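Side-chain contacts in uncharacterized protein (PDB 4JZA), which hydrolyses the phosphate of phosphoinositide lipids, probably removing the 3-phosphate of phosphatidylinositol 3-phosphate during the interaction of the pathogen with its host: residues 429-434 / 467-472; 474-479 / 513-518; 485-490 / 506-511; 557-562 / 624-629. All blocks are in the same frame, centred on the assembly; numbering follows the deposited sequence.

Contact 1 of 4, residues 429-434 / 467-472; sequences NWITDY and PYNMAK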
loop_
_atom_site.group_PDB
_atom_site.type_symbol
_atom_site.label_atom_id
_atom_site.label_comp_id
_atom_site.label_asym_id
_atom_site.label_seq_id
_atom_site.Cartn_x
_atom_site.Cartn_y
_atom_site.Cartn_z
ATOM N N ASN A 429 16.953 12.111 5.433
ATOM C CA ASN A 429 16.586 13.540 5.602
ATOM C C ASN A 429 15.105 13.824 5.296
ATOM O O ASN A 429 14.341 12.892 5.061
ATOM C CB ASN A 429 17.479 14.429 4.750
ATOM C CG ASN A 429 17.364 14.138 3.268
ATOM O OD1 ASN A 429 16.382 13.531 2.777
ATOM N ND2 ASN A 429 18.389 14.558 2.539
ATOM N N TRP A 430 14.681 15.086 5.304
ATOM C CA TRP A 430 13.246 15.347 5.172
ATOM C C TRP A 430 12.627 14.898 3.844
ATOM O O TRP A 430 11.437 14.587 3.777
ATOM C CB TRP A 430 12.918 16.799 5.484
ATOM C CG TRP A 430 13.314 17.824 4.481
ATOM C CD1 TRP A 430 14.580 18.131 4.063
ATOM C CD2 TRP A 430 12.431 18.749 3.833
ATOM N NE1 TRP A 430 14.533 19.167 3.167
ATOM C CE2 TRP A 430 13.229 19.566 3.006
ATOM C CE3 TRP A 430 11.038 18.954 3.864
ATOM C CZ2 TRP A 430 12.685 20.597 2.215
ATOM C CZ3 TRP A 430 10.490 19.971 3.080
ATOM C CH2 TRP A 430 11.319 20.783 2.261
ATOM N N ILE A 431 13.437 14.806 2.802
ATOM C CA ILE A 431 12.904 14.492 1.496
ATOM C C ILE A 431 12.472 13.021 1.379
ATOM O O ILE A 431 11.585 12.692 0.581
ATOM C CB ILE A 431 13.923 14.844 0.409
ATOM C CG1 ILE A 431 14.217 16.339 0.434
ATOM C CG2 ILE A 431 13.402 14.433 -0.961
ATOM C CD1 ILE A 431 15.663 16.645 0.137
ATOM N N THR A 432 13.092 12.140 2.167
ATOM C CA THR A 432 12.820 10.687 2.086
ATOM C C THR A 432 12.117 10.116 3.360
ATOM O O THR A 432 12.003 8.890 3.527
ATOM C CB THR A 432 14.080 9.882 1.619
ATOM O OG1 THR A 432 14.234 8.699 2.407
ATOM C CG2 THR A 432 15.358 10.693 1.727
ATOM N N ASP A 433 11.604 11.023 4.206
ATOM C CA ASP A 433 10.836 10.693 5.424
ATOM C C ASP A 433 11.679 10.057 6.556
ATOM O O ASP A 433 11.125 9.450 7.473
ATOM C CB ASP A 433 9.667 9.742 5.100
ATOM C CG ASP A 433 8.549 10.393 4.311
ATOM O OD1 ASP A 433 8.450 11.626 4.340
ATOM O OD2 ASP A 433 7.725 9.650 3.710
ATOM N N TYR A 434 13.006 10.197 6.480
ATOM C CA TYR A 434 13.968 9.553 7.399
ATOM C C TYR A 434 13.928 8.025 7.306
ATOM O O TYR A 434 14.397 7.327 8.211
ATOM C CB TYR A 434 13.791 10.044 8.838
ATOM C CG TYR A 434 14.124 11.504 9.044
ATOM C CD1 TYR A 434 14.588 12.262 8.028
ATOM C CD2 TYR A 434 14.017 12.112 10.288
ATOM C CE1 TYR A 434 14.909 13.582 8.202
ATOM C CE2 TYR A 434 14.344 13.454 10.454
ATOM C CZ TYR A 434 14.799 14.168 9.369
ATOM O OH TYR A 434 15.172 15.487 9.377
ATOM N N PRO A 467 16.887 13.673 -11.652
ATOM C CA PRO A 467 17.031 13.522 -10.239
ATOM C C PRO A 467 16.968 14.892 -9.669
ATOM O O PRO A 467 17.232 15.840 -10.374
ATOM C CB PRO A 467 18.423 12.901 -10.096
ATOM C CG PRO A 467 19.167 13.316 -11.310
ATOM C CD PRO A 467 18.140 13.421 -12.381
ATOM N N TYR A 468 16.565 14.995 -8.418
ATOM C CA TYR A 468 16.630 16.258 -7.673
ATOM C C TYR A 468 16.584 15.875 -6.169
ATOM O O TYR A 468 15.519 15.713 -5.570
ATOM C CB TYR A 468 15.534 17.268 -8.080
ATOM C CG TYR A 468 15.720 18.588 -7.381
ATOM C CD1 TYR A 468 16.899 19.294 -7.536
ATOM C CD2 TYR A 468 14.755 19.114 -6.531
ATOM C CE1 TYR A 468 17.122 20.488 -6.879
ATOM C CE2 TYR A 468 14.964 20.319 -5.864
ATOM C CZ TYR A 468 16.152 20.993 -6.046
ATOM O OH TYR A 468 16.432 22.169 -5.434
ATOM N N ASN A 469 17.765 15.691 -5.592
ATOM C CA ASN A 469 17.898 15.129 -4.262
ATOM C C ASN A 469 19.129 15.705 -3.508
ATOM O O ASN A 469 20.088 16.197 -4.124
ATOM C CB ASN A 469 17.974 13.609 -4.390
ATOM C CG ASN A 469 17.809 12.909 -3.052
ATOM O OD1 ASN A 469 17.029 13.352 -2.174
ATOM N ND2 ASN A 469 18.592 11.825 -2.856
HETATM N N MSE A 470 19.074 15.679 -2.180
HETATM C CA MSE A 470 20.141 16.199 -1.332
HETATM C C MSE A 470 20.650 15.098 -0.459
HETATM O O MSE A 470 19.867 14.445 0.232
HETATM C CB MSE A 470 19.540 17.297 -0.454
HETATM C CG MSE A 470 20.560 17.969 0.466
HETATM SE SE MSE A 470 21.942 18.920 -0.582
HETATM C CE MSE A 470 21.067 20.696 -0.546
ATOM N N ALA A 471 21.959 14.861 -0.485
ATOM C CA ALA A 471 22.606 14.003 0.522
ATOM C C ALA A 471 23.866 14.483 1.232
ATOM O O ALA A 471 23.803 14.996 2.338
ATOM C CB ALA A 471 22.968 12.651 -0.078
ATOM N N LYS A 472 25.005 14.307 0.590
ATOM C CA LYS A 472 26.237 14.912 1.031
ATOM C C LYS A 472 26.261 16.189 0.180
ATOM O O LYS A 472 26.578 17.278 0.658
ATOM C CB LYS A 472 27.391 13.988 0.647
ATOM C CG LYS A 472 28.777 14.527 0.946
ATOM C CD LYS A 472 29.206 14.171 2.357
ATOM C CE LYS A 472 30.545 14.807 2.698
ATOM N NZ LYS A 472 30.602 15.162 4.138
#
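The side-chain amide of Asn429 meets Met470 edge-on: the carbonyl oxygen of Met470 lies only 10° out of the amide plane, on the ND2 side. The other end of the same group, OD1, takes a weak bond from the backbone N of Ile431 at 3.2 Å, closing a loose Asx turn. A second flat group, the indole of Trp430, carries Ile431 CG1 over one face, 3.9 Å above the plane and displaced toward the rim.

Asn429 ND2 gives its hydrogen to Met470 O at 2.7 Å. The bond is bent, and the donor stands 36° above the carbonyl plane, away from the lone pairs. With chi1 at 61°, CG sits between the backbone N and the carbonyl carbon, which keeps the amide close to its own loop while ND2 faces the strand. Beside this bond Ile431 supplies the apolar part. Its CD1 reaches Met470 CB at 4.0 Å, and its CG2 branch comes equally near to Asn469 OD1. The selenium end of Met470, a selenomethionine here, turns away from the loop.

Strand 469-470 is half of a small antiparallel hairpin in which Asn469 bonds to Tyr475. Trp624 of helix 622-625 packs against both Trp430 and Ile431, and its ring stacks with Tyr468.

The chemistry is thus mixed. With one bent bond and one weak one, the amide is probably restrained in its rotation and links loop 429-434 to a strand carbonyl, while a branched aliphatic chain packs beside it on Met470 CB.

Contact 2 of 4, residues 474-479 / 513-518; sequences LYYTQA and ESALGT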
loop_
_atom_site.group_PDB
_atom_site.type_symbol
_atom_site.label_atom_id
_atom_site.label_comp_id
_atom_site.label_asym_id
_atom_site.label_seq_id
_atom_site.Cartn_x
_atom_site.Cartn_y
_atom_site.Cartn_z
ATOM N N LEU A 474 24.150 18.199 -3.507
ATOM C CA LEU A 474 22.946 18.214 -4.299
ATOM C C LEU A 474 23.107 17.234 -5.444
ATOM O O LEU A 474 24.207 17.088 -5.964
ATOM C CB LEU A 474 22.705 19.606 -4.877
ATOM C CG LEU A 474 21.368 19.819 -5.604
ATOM C CD1 LEU A 474 20.150 19.575 -4.721
ATOM C CD2 LEU A 474 21.307 21.223 -6.176
ATOM N N TYR A 475 22.018 16.565 -5.833
ATOM C CA TYR A 475 21.993 15.712 -7.048
ATOM C C TYR A 475 20.951 16.274 -7.997
ATOM O O TYR A 475 19.818 16.546 -7.571
ATOM C CB TYR A 475 21.598 14.281 -6.716
ATOM C CG TYR A 475 22.626 13.501 -5.948
ATOM C CD1 TYR A 475 22.717 13.608 -4.557
ATOM C CD2 TYR A 475 23.495 12.623 -6.608
ATOM C CE1 TYR A 475 23.658 12.891 -3.848
ATOM C CE2 TYR A 475 24.438 11.898 -5.904
ATOM C CZ TYR A 475 24.521 12.036 -4.523
ATOM O OH TYR A 475 25.468 11.315 -3.821
ATOM N N TYR A 476 21.324 16.474 -9.255
ATOM C CA TYR A 476 20.465 17.120 -10.241
ATOM C C TYR A 476 20.878 16.711 -11.641
ATOM O O TYR A 476 21.874 16.030 -11.811
ATOM C CB TYR A 476 20.532 18.634 -10.106
ATOM C CG TYR A 476 21.923 19.187 -10.226
ATOM C CD1 TYR A 476 22.799 19.135 -9.163
ATOM C CD2 TYR A 476 22.360 19.760 -11.404
ATOM C CE1 TYR A 476 24.074 19.641 -9.269
ATOM C CE2 TYR A 476 23.633 20.268 -11.518
ATOM C CZ TYR A 476 24.484 20.205 -10.447
ATOM O OH TYR A 476 25.750 20.712 -10.560
ATOM N N THR A 477 20.101 17.089 -12.647
ATOM C CA THR A 477 20.493 16.783 -14.012
ATOM C C THR A 477 21.710 17.608 -14.403
ATOM O O THR A 477 21.708 18.824 -14.305
ATOM C CB THR A 477 19.367 17.096 -15.004
ATOM O OG1 THR A 477 18.111 16.719 -14.442
ATOM C CG2 THR A 477 19.573 16.339 -16.284
ATOM N N GLN A 478 22.743 16.929 -14.873
ATOM C CA GLN A 478 23.969 17.585 -15.284
ATOM C C GLN A 478 23.785 18.285 -16.618
ATOM O O GLN A 478 22.931 17.906 -17.408
ATOM C CB GLN A 478 25.114 16.578 -15.357
ATOM C CG GLN A 478 25.422 15.889 -14.041
ATOM C CD GLN A 478 25.883 16.852 -12.965
ATOM O OE1 GLN A 478 27.016 17.316 -12.978
ATOM N NE2 GLN A 478 25.007 17.147 -12.019
ATOM N N ALA A 479 24.596 19.300 -16.869
ATOM C CA ALA A 479 24.556 20.020 -18.129
ATOM C C ALA A 479 24.909 19.076 -19.264
ATOM O O ALA A 479 24.365 19.164 -20.357
ATOM C CB ALA A 479 25.512 21.192 -18.093
ATOM N N GLU A 513 22.380 24.154 -20.082
ATOM C CA GLU A 513 23.720 24.766 -19.910
ATOM C C GLU A 513 23.831 25.726 -18.717
ATOM O O GLU A 513 24.924 25.929 -18.172
ATOM C CB GLU A 513 24.183 25.467 -21.198
ATOM C CG GLU A 513 24.729 24.517 -22.263
ATOM C CD GLU A 513 25.172 25.247 -23.534
ATOM O OE1 GLU A 513 25.510 26.452 -23.449
ATOM O OE2 GLU A 513 25.160 24.624 -24.624
ATOM N N SER A 514 22.687 26.271 -18.298
ATOM C CA SER A 514 22.608 27.258 -17.231
ATOM C C SER A 514 23.256 26.817 -15.933
ATOM O O SER A 514 23.574 27.660 -15.100
ATOM C CB SER A 514 21.164 27.600 -16.941
ATOM O OG SER A 514 20.592 26.532 -16.222
ATOM N N ALA A 515 23.436 25.513 -15.752
ATOM C CA ALA A 515 24.125 24.967 -14.575
ATOM C C ALA A 515 25.648 25.241 -14.526
ATOM O O ALA A 515 26.224 25.284 -13.447
ATOM C CB ALA A 515 23.875 23.463 -14.469
ATOM N N LEU A 516 26.294 25.411 -15.678
ATOM C CA LEU A 516 27.752 25.501 -15.725
ATOM C C LEU A 516 28.243 26.788 -15.094
ATOM O O LEU A 516 29.204 26.771 -14.319
ATOM C CB LEU A 516 28.236 25.375 -17.161
ATOM C CG LEU A 516 27.902 24.008 -17.756
ATOM C CD1 LEU A 516 28.204 23.950 -19.248
ATOM C CD2 LEU A 516 28.625 22.892 -17.002
ATOM N N GLY A 517 27.575 27.898 -15.409
ATOM C CA GLY A 517 27.927 29.200 -14.835
ATOM C C GLY A 517 27.469 29.226 -13.399
ATOM O O GLY A 517 26.522 28.543 -13.045
ATOM N N THR A 518 28.130 29.985 -12.549
ATOM C CA THR A 518 27.674 30.044 -11.166
ATOM C C THR A 518 27.395 31.479 -10.740
ATOM O O THR A 518 28.213 32.389 -10.912
ATOM C CB THR A 518 28.632 29.331 -10.166
ATOM O OG1 THR A 518 29.987 29.461 -10.611
ATOM C CG2 THR A 518 28.283 27.830 -10.034
#
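Ala479 packs against Leu516 where the chain leaves a two-stranded antiparallel beta-hairpin (469-470 and 474-475) and heads for a pair of antiparallel helices, 482-492 and 501-513. Segment 513-518 is the turn that ends the second of these helices, so the contact joins the entrance of the helix pair to its exit, at the surface of the alpha/beta fold.

Ala479 has the largest share of the buried area. Its methyl group points into the turn, with CB 4.4 Å from Glu513 CA, and the two CA atoms of this pair are 5.1 Å apart. The side chain of Glu513 sets off away from the alanine, and the methyl meets its backbone.

Ala515 is next in buried area. Its CB approaches the Tyr476 ring obliquely, coming within 4.4 Å of CE2. That ring also carries Gln478 NE2 over one face, through an amide folded back to make a weak bond with Tyr476 O. Tyr524 of helix 524-542 meets the same ring with the planes inclined at about 50°.

Leu516 completes the trio. A bond from its N to Glu513 O, 2.9 Å long, holds the turn in a helical curve. Its CG stands beside the backbone N (chi1 -64°), which swings the isobutyl end back over the alanine: Ala479 CB lies 3.7 Å from both CG and CD2 of Leu516 and 4.0 Å from CD1.

Contact 3 of 4, residues 485-490 / 506-511; sequences QSLLVT and DQYQSV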
loop_
_atom_site.group_PDB
_atom_site.type_symbol
_atom_site.label_atom_id
_atom_site.label_comp_id
_atom_site.label_asym_id
_atom_site.label_seq_id
_atom_site.Cartn_x
_atom_site.Cartn_y
_atom_site.Cartn_z
ATOM N N GLN A 485 21.550 14.915 -24.533
ATOM C CA GLN A 485 22.147 14.950 -25.864
ATOM C C GLN A 485 21.362 14.099 -26.856
ATOM O O GLN A 485 21.065 14.595 -27.937
ATOM C CB GLN A 485 23.633 14.541 -25.882
ATOM C CG GLN A 485 24.556 15.280 -24.895
ATOM C CD GLN A 485 24.363 16.794 -24.869
ATOM O OE1 GLN A 485 23.994 17.401 -25.871
ATOM N NE2 GLN A 485 24.648 17.410 -23.728
ATOM N N SER A 486 21.012 12.854 -26.524
ATOM C CA SER A 486 20.312 12.041 -27.522
ATOM C C SER A 486 19.008 12.712 -27.828
ATOM O O SER A 486 18.570 12.669 -28.986
ATOM C CB SER A 486 19.965 10.607 -27.114
ATOM O OG SER A 486 20.729 10.139 -26.045
ATOM N N LEU A 487 18.375 13.317 -26.811
ATOM C CA LEU A 487 17.110 13.969 -27.075
ATOM C C LEU A 487 17.310 15.172 -28.022
ATOM O O LEU A 487 16.591 15.275 -29.023
ATOM C CB LEU A 487 16.377 14.360 -25.808
ATOM C CG LEU A 487 14.850 14.509 -25.955
ATOM C CD1 LEU A 487 14.205 15.004 -24.690
ATOM C CD2 LEU A 487 14.450 15.491 -27.021
ATOM N N LEU A 488 18.272 16.058 -27.741
ATOM C CA LEU A 488 18.596 17.152 -28.690
ATOM C C LEU A 488 18.957 16.663 -30.104
ATOM O O LEU A 488 18.468 17.173 -31.109
ATOM C CB LEU A 488 19.756 18.003 -28.173
ATOM C CG LEU A 488 19.292 19.145 -27.300
ATOM C CD1 LEU A 488 20.458 19.726 -26.527
ATOM C CD2 LEU A 488 18.600 20.208 -28.132
ATOM N N VAL A 489 19.823 15.671 -30.175
ATOM C CA VAL A 489 20.198 15.147 -31.450
ATOM C C VAL A 489 18.968 14.612 -32.183
ATOM O O VAL A 489 18.719 15.008 -33.314
ATOM C CB VAL A 489 21.319 14.110 -31.295
ATOM C CG1 VAL A 489 21.472 13.290 -32.583
ATOM C CG2 VAL A 489 22.603 14.834 -30.905
ATOM N N THR A 490 18.190 13.756 -31.534
ATOM C CA THR A 490 16.987 13.174 -32.155
ATOM C C THR A 490 15.967 14.240 -32.554
ATOM O O THR A 490 15.315 14.154 -33.619
ATOM C CB THR A 490 16.278 12.179 -31.229
ATOM O OG1 THR A 490 17.220 11.247 -30.687
ATOM C CG2 THR A 490 15.234 11.400 -31.969
ATOM N N ASP A 506 16.095 25.558 -28.571
ATOM C CA ASP A 506 17.034 26.584 -28.126
ATOM C C ASP A 506 16.939 26.728 -26.610
ATOM O O ASP A 506 17.943 26.689 -25.891
ATOM C CB ASP A 506 16.754 27.950 -28.796
ATOM C CG ASP A 506 17.015 27.940 -30.312
ATOM O OD1 ASP A 506 17.907 27.184 -30.752
ATOM O OD2 ASP A 506 16.305 28.662 -31.059
ATOM N N GLN A 507 15.711 26.896 -26.134
ATOM C CA GLN A 507 15.431 26.996 -24.712
ATOM C C GLN A 507 15.958 25.808 -23.907
ATOM O O GLN A 507 16.598 25.992 -22.890
ATOM C CB GLN A 507 13.925 27.164 -24.491
ATOM C CG GLN A 507 13.503 28.599 -24.494
ATOM C CD GLN A 507 14.403 29.428 -23.561
ATOM O OE1 GLN A 507 14.855 30.500 -23.931
ATOM N NE2 GLN A 507 14.680 28.921 -22.355
ATOM N N TYR A 508 15.701 24.594 -24.368
ATOM C CA TYR A 508 16.150 23.392 -23.669
ATOM C C TYR A 508 17.669 23.338 -23.580
ATOM O O TYR A 508 18.208 22.956 -22.553
ATOM C CB TYR A 508 15.632 22.151 -24.387
ATOM C CG TYR A 508 15.965 20.807 -23.726
ATOM C CD1 TYR A 508 15.372 20.432 -22.544
ATOM C CD2 TYR A 508 16.843 19.916 -24.317
ATOM C CE1 TYR A 508 15.661 19.225 -21.946
ATOM C CE2 TYR A 508 17.126 18.702 -23.738
ATOM C CZ TYR A 508 16.524 18.349 -22.548
ATOM O OH TYR A 508 16.790 17.130 -21.958
ATOM N N GLN A 509 18.361 23.680 -24.673
ATOM C CA GLN A 509 19.816 23.760 -24.669
ATOM C C GLN A 509 20.260 24.747 -23.604
ATOM O O GLN A 509 21.185 24.488 -22.833
ATOM C CB GLN A 509 20.277 24.239 -26.023
ATOM C CG GLN A 509 21.775 24.373 -26.188
ATOM C CD GLN A 509 22.342 23.178 -26.910
ATOM O OE1 GLN A 509 22.078 22.982 -28.118
ATOM N NE2 GLN A 509 23.111 22.348 -26.179
ATOM N N SER A 510 19.597 25.898 -23.578
ATOM C CA SER A 510 19.967 26.996 -22.669
ATOM C C SER A 510 19.794 26.673 -21.178
ATOM O O SER A 510 20.634 26.948 -20.343
ATOM C CB SER A 510 19.128 28.222 -23.012
ATOM O OG SER A 510 19.395 29.276 -22.108
ATOM N N VAL A 511 18.662 26.100 -20.844
ATOM C CA VAL A 511 18.393 25.692 -19.485
ATOM C C VAL A 511 19.372 24.584 -19.056
ATOM O O VAL A 511 19.960 24.640 -17.996
ATOM C CB VAL A 511 16.917 25.263 -19.363
ATOM C CG1 VAL A 511 16.656 24.718 -18.000
ATOM C CG2 VAL A 511 16.010 26.467 -19.624
#
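Tyr508 and Gln509 both leave their helix with CG opposite the backbone N (chi1 -177° for the tyrosine), and this extended start carries the two side chains across to Leu488. The glutamine then bends at chi2, 100°, which brings its amide across the end of the leucine. The two helices are the antiparallel arms of a helical hairpin; over these segments the axes run at 159° and approach to 11.2 Å, and long side chains span the gap.

Leu488 is the middle of the contact. Its CG meets the edge of the Tyr508 ring, in the ring plane, 3.9 Å from CD2 and 4.2 Å from CE2. Its CD1 is directed to Gln509, 3.7 Å from NE2, and these two side chains cross at about a right angle. Leu487, one residue earlier, brings CD1 to within 4.3 Å of Tyr508 OH.

That hydroxyl is hydrogen-bonded to Glu535 of helix 524-542 and to Ser484, so the tyrosine links three helices. The chemistry is that of a buried, largely apolar seam with polar groups at its margin: between the segments there is only van der Waals contact, while the hydroxyl is satisfied by Glu535 and Ser484, which fix the position of the far end of the ring.

Contact 4 of 4, residues 557-562 / 624-629; sequences KAIELI and WYLPED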
loop_
_atom_site.group_PDB
_atom_site.type_symbol
_atom_site.label_atom_id
_atom_site.label_comp_id
_atom_site.label_asym_id
_atom_site.label_seq_id
_atom_site.Cartn_x
_atom_site.Cartn_y
_atom_site.Cartn_z
ATOM N N LYS A 557 5.606 13.791 -10.465
ATOM C CA LYS A 557 4.882 13.745 -11.715
ATOM C C LYS A 557 3.724 14.730 -11.735
ATOM O O LYS A 557 3.449 15.345 -12.748
ATOM C CB LYS A 557 4.368 12.334 -11.963
ATOM C CG LYS A 557 3.721 12.141 -13.317
ATOM C CD LYS A 557 4.697 12.443 -14.430
ATOM C CE LYS A 557 4.000 12.416 -15.771
ATOM N NZ LYS A 557 4.882 12.944 -16.839
ATOM N N ALA A 558 3.034 14.857 -10.615
ATOM C CA ALA A 558 1.950 15.813 -10.500
ATOM C C ALA A 558 2.476 17.226 -10.659
ATOM O O ALA A 558 1.835 18.066 -11.253
ATOM C CB ALA A 558 1.246 15.662 -9.171
ATOM N N ILE A 559 3.640 17.485 -10.088
ATOM C CA ILE A 559 4.274 18.785 -10.207
ATOM C C ILE A 559 4.666 19.123 -11.646
ATOM O O ILE A 559 4.520 20.256 -12.075
ATOM C CB ILE A 559 5.450 18.917 -9.222
ATOM C CG1 ILE A 559 4.915 19.074 -7.808
ATOM C CG2 ILE A 559 6.324 20.111 -9.546
ATOM C CD1 ILE A 559 5.896 18.659 -6.744
ATOM N N GLU A 560 5.167 18.140 -12.382
ATOM C CA GLU A 560 5.515 18.348 -13.774
ATOM C C GLU A 560 4.290 18.695 -14.593
ATOM O O GLU A 560 4.331 19.564 -15.447
ATOM C CB GLU A 560 6.153 17.096 -14.360
ATOM C CG GLU A 560 6.500 17.223 -15.835
ATOM C CD GLU A 560 5.440 16.658 -16.763
ATOM O OE1 GLU A 560 4.969 15.539 -16.525
ATOM O OE2 GLU A 560 5.084 17.326 -17.748
ATOM N N LEU A 561 3.198 17.996 -14.327
ATOM C CA LEU A 561 1.956 18.211 -15.047
ATOM C C LEU A 561 1.389 19.595 -14.826
ATOM O O LEU A 561 0.890 20.215 -15.743
ATOM C CB LEU A 561 0.923 17.165 -14.658
ATOM C CG LEU A 561 1.245 15.746 -15.096
ATOM C CD1 LEU A 561 0.116 14.820 -14.704
ATOM C CD2 LEU A 561 1.487 15.688 -16.588
ATOM N N ILE A 562 1.458 20.067 -13.595
ATOM C CA ILE A 562 1.017 21.409 -13.274
ATOM C C ILE A 562 1.927 22.409 -14.015
ATOM O O ILE A 562 1.436 23.382 -14.648
ATOM C CB ILE A 562 1.113 21.609 -11.750
ATOM C CG1 ILE A 562 -0.121 21.015 -11.056
ATOM C CG2 ILE A 562 1.254 23.060 -11.374
ATOM C CD1 ILE A 562 0.144 20.706 -9.614
ATOM N N TRP A 624 10.330 21.297 -1.381
ATOM C CA TRP A 624 11.597 20.889 -1.956
ATOM C C TRP A 624 11.601 21.017 -3.465
ATOM O O TRP A 624 12.592 21.438 -4.014
ATOM C CB TRP A 624 11.950 19.465 -1.588
ATOM C CG TRP A 624 13.176 19.009 -2.235
ATOM C CD1 TRP A 624 13.307 17.965 -3.069
ATOM C CD2 TRP A 624 14.472 19.587 -2.105
ATOM N NE1 TRP A 624 14.613 17.838 -3.482
ATOM C CE2 TRP A 624 15.347 18.822 -2.891
ATOM C CE3 TRP A 624 14.981 20.671 -1.380
ATOM C CZ2 TRP A 624 16.682 19.112 -3.002
ATOM C CZ3 TRP A 624 16.298 20.956 -1.482
ATOM C CH2 TRP A 624 17.144 20.193 -2.306
ATOM N N TYR A 625 10.495 20.636 -4.109
ATOM C CA TYR A 625 10.396 20.501 -5.586
ATOM C C TYR A 625 9.996 21.810 -6.298
ATOM O O TYR A 625 10.224 21.974 -7.541
ATOM C CB TYR A 625 9.393 19.386 -5.954
ATOM C CG TYR A 625 9.851 18.038 -5.515
ATOM C CD1 TYR A 625 11.032 17.507 -6.009
ATOM C CD2 TYR A 625 9.140 17.277 -4.569
ATOM C CE1 TYR A 625 11.507 16.279 -5.588
ATOM C CE2 TYR A 625 9.590 16.015 -4.158
ATOM C CZ TYR A 625 10.799 15.523 -4.671
ATOM O OH TYR A 625 11.343 14.287 -4.323
ATOM N N LEU A 626 9.363 22.715 -5.539
ATOM C CA LEU A 626 8.881 23.967 -6.100
ATOM C C LEU A 626 9.951 24.973 -5.899
ATOM O O LEU A 626 10.640 24.945 -4.911
ATOM C CB LEU A 626 7.611 24.452 -5.399
ATOM C CG LEU A 626 6.290 23.699 -5.632
ATOM C CD1 LEU A 626 5.186 24.215 -4.717
ATOM C CD2 LEU A 626 5.855 23.835 -7.079
ATOM N N PRO A 627 10.097 25.879 -6.828
ATOM C CA PRO A 627 10.917 27.080 -6.707
ATOM C C PRO A 627 10.422 28.025 -5.609
ATOM O O PRO A 627 9.231 28.077 -5.335
ATOM C CB PRO A 627 10.721 27.742 -8.069
ATOM C CG PRO A 627 10.457 26.608 -9.022
ATOM C CD PRO A 627 9.687 25.610 -8.221
ATOM N N GLU A 628 11.313 28.800 -5.012
ATOM C CA GLU A 628 10.930 29.617 -3.871
ATOM C C GLU A 628 9.759 30.568 -4.143
ATOM O O GLU A 628 8.874 30.700 -3.304
ATOM C CB GLU A 628 12.139 30.354 -3.251
ATOM C CG GLU A 628 12.670 29.676 -1.991
ATOM C CD GLU A 628 11.554 29.504 -0.949
ATOM O OE1 GLU A 628 11.025 30.571 -0.506
ATOM O OE2 GLU A 628 11.174 28.321 -0.618
ATOM N N ASP A 629 9.730 31.231 -5.293
ATOM C CA ASP A 629 8.696 32.251 -5.518
ATOM C C ASP A 629 7.292 31.684 -5.701
ATOM O O ASP A 629 6.313 32.316 -5.292
ATOM C CB ASP A 629 9.042 33.236 -6.641
ATOM C CG ASP A 629 9.496 32.563 -7.951
ATOM O OD1 ASP A 629 9.610 31.320 -7.926
ATOM O OD2 ASP A 629 9.752 33.288 -8.984
#
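Ile559 makes the contact with Tyr625 and Leu626 for the whole of segment 557-562. Lys557, at its start, serves its own helix: NZ forms a salt bridge with Glu560 OE1, 2.6 Å long and nearly in line with the C-O bond. Ala558 faces helix 604-612.

Ile559 then turns toward the second segment. With chi1 at -73° its CG1 stands beside the backbone N, and the chain ends with CD1 3.7 Å from Tyr625 CB and 4.1 Å from Tyr625 CD2. The two side chains cross at about a right angle, and the methyl touches the root of the tyrosine while the phenol end leads away. The other branch, CG2, comes to 4.5 Å from Leu626 CD2.

Glu560 follows, gripped on both oxygens, since its OE2 bonds to Thr564. Leu561 and Ile562 turn to other helices, the latter to Val596 and Leu599.

Leu626 is where the chain leaves helix 622-625, and Pro627 is the N-cap of helix 628-637. The apolar contact therefore sets this break against helix 556-574, with helix 524-542 touching Ile559 through Leu529 and helix 587-602 meeting Pro627 through Arg589.

How the contacts relate
Contacts 3 and 4 are buried and join helices or helix ends largely through apolar contacts, with a glutamine amide in contact 3; contact 1 is partly buried, and contact 2 lies at the surface. Only contact 1, between loop and strand, is bridged by a hydrogen bond. Contacts 1 and 2 share a hairpin. Contact 3 is nested within the loop that contact 2 closes, and contact 2 lies at the open end of the helix pair that contact 3 joins along its length. Trp624 ties contact 4 to contact 1 by a probable NE1 bond to Tyr468 O, and touches Leu474 of contact 2. Contacts 3 and 4 stay about 11 Å apart at their nearest atoms.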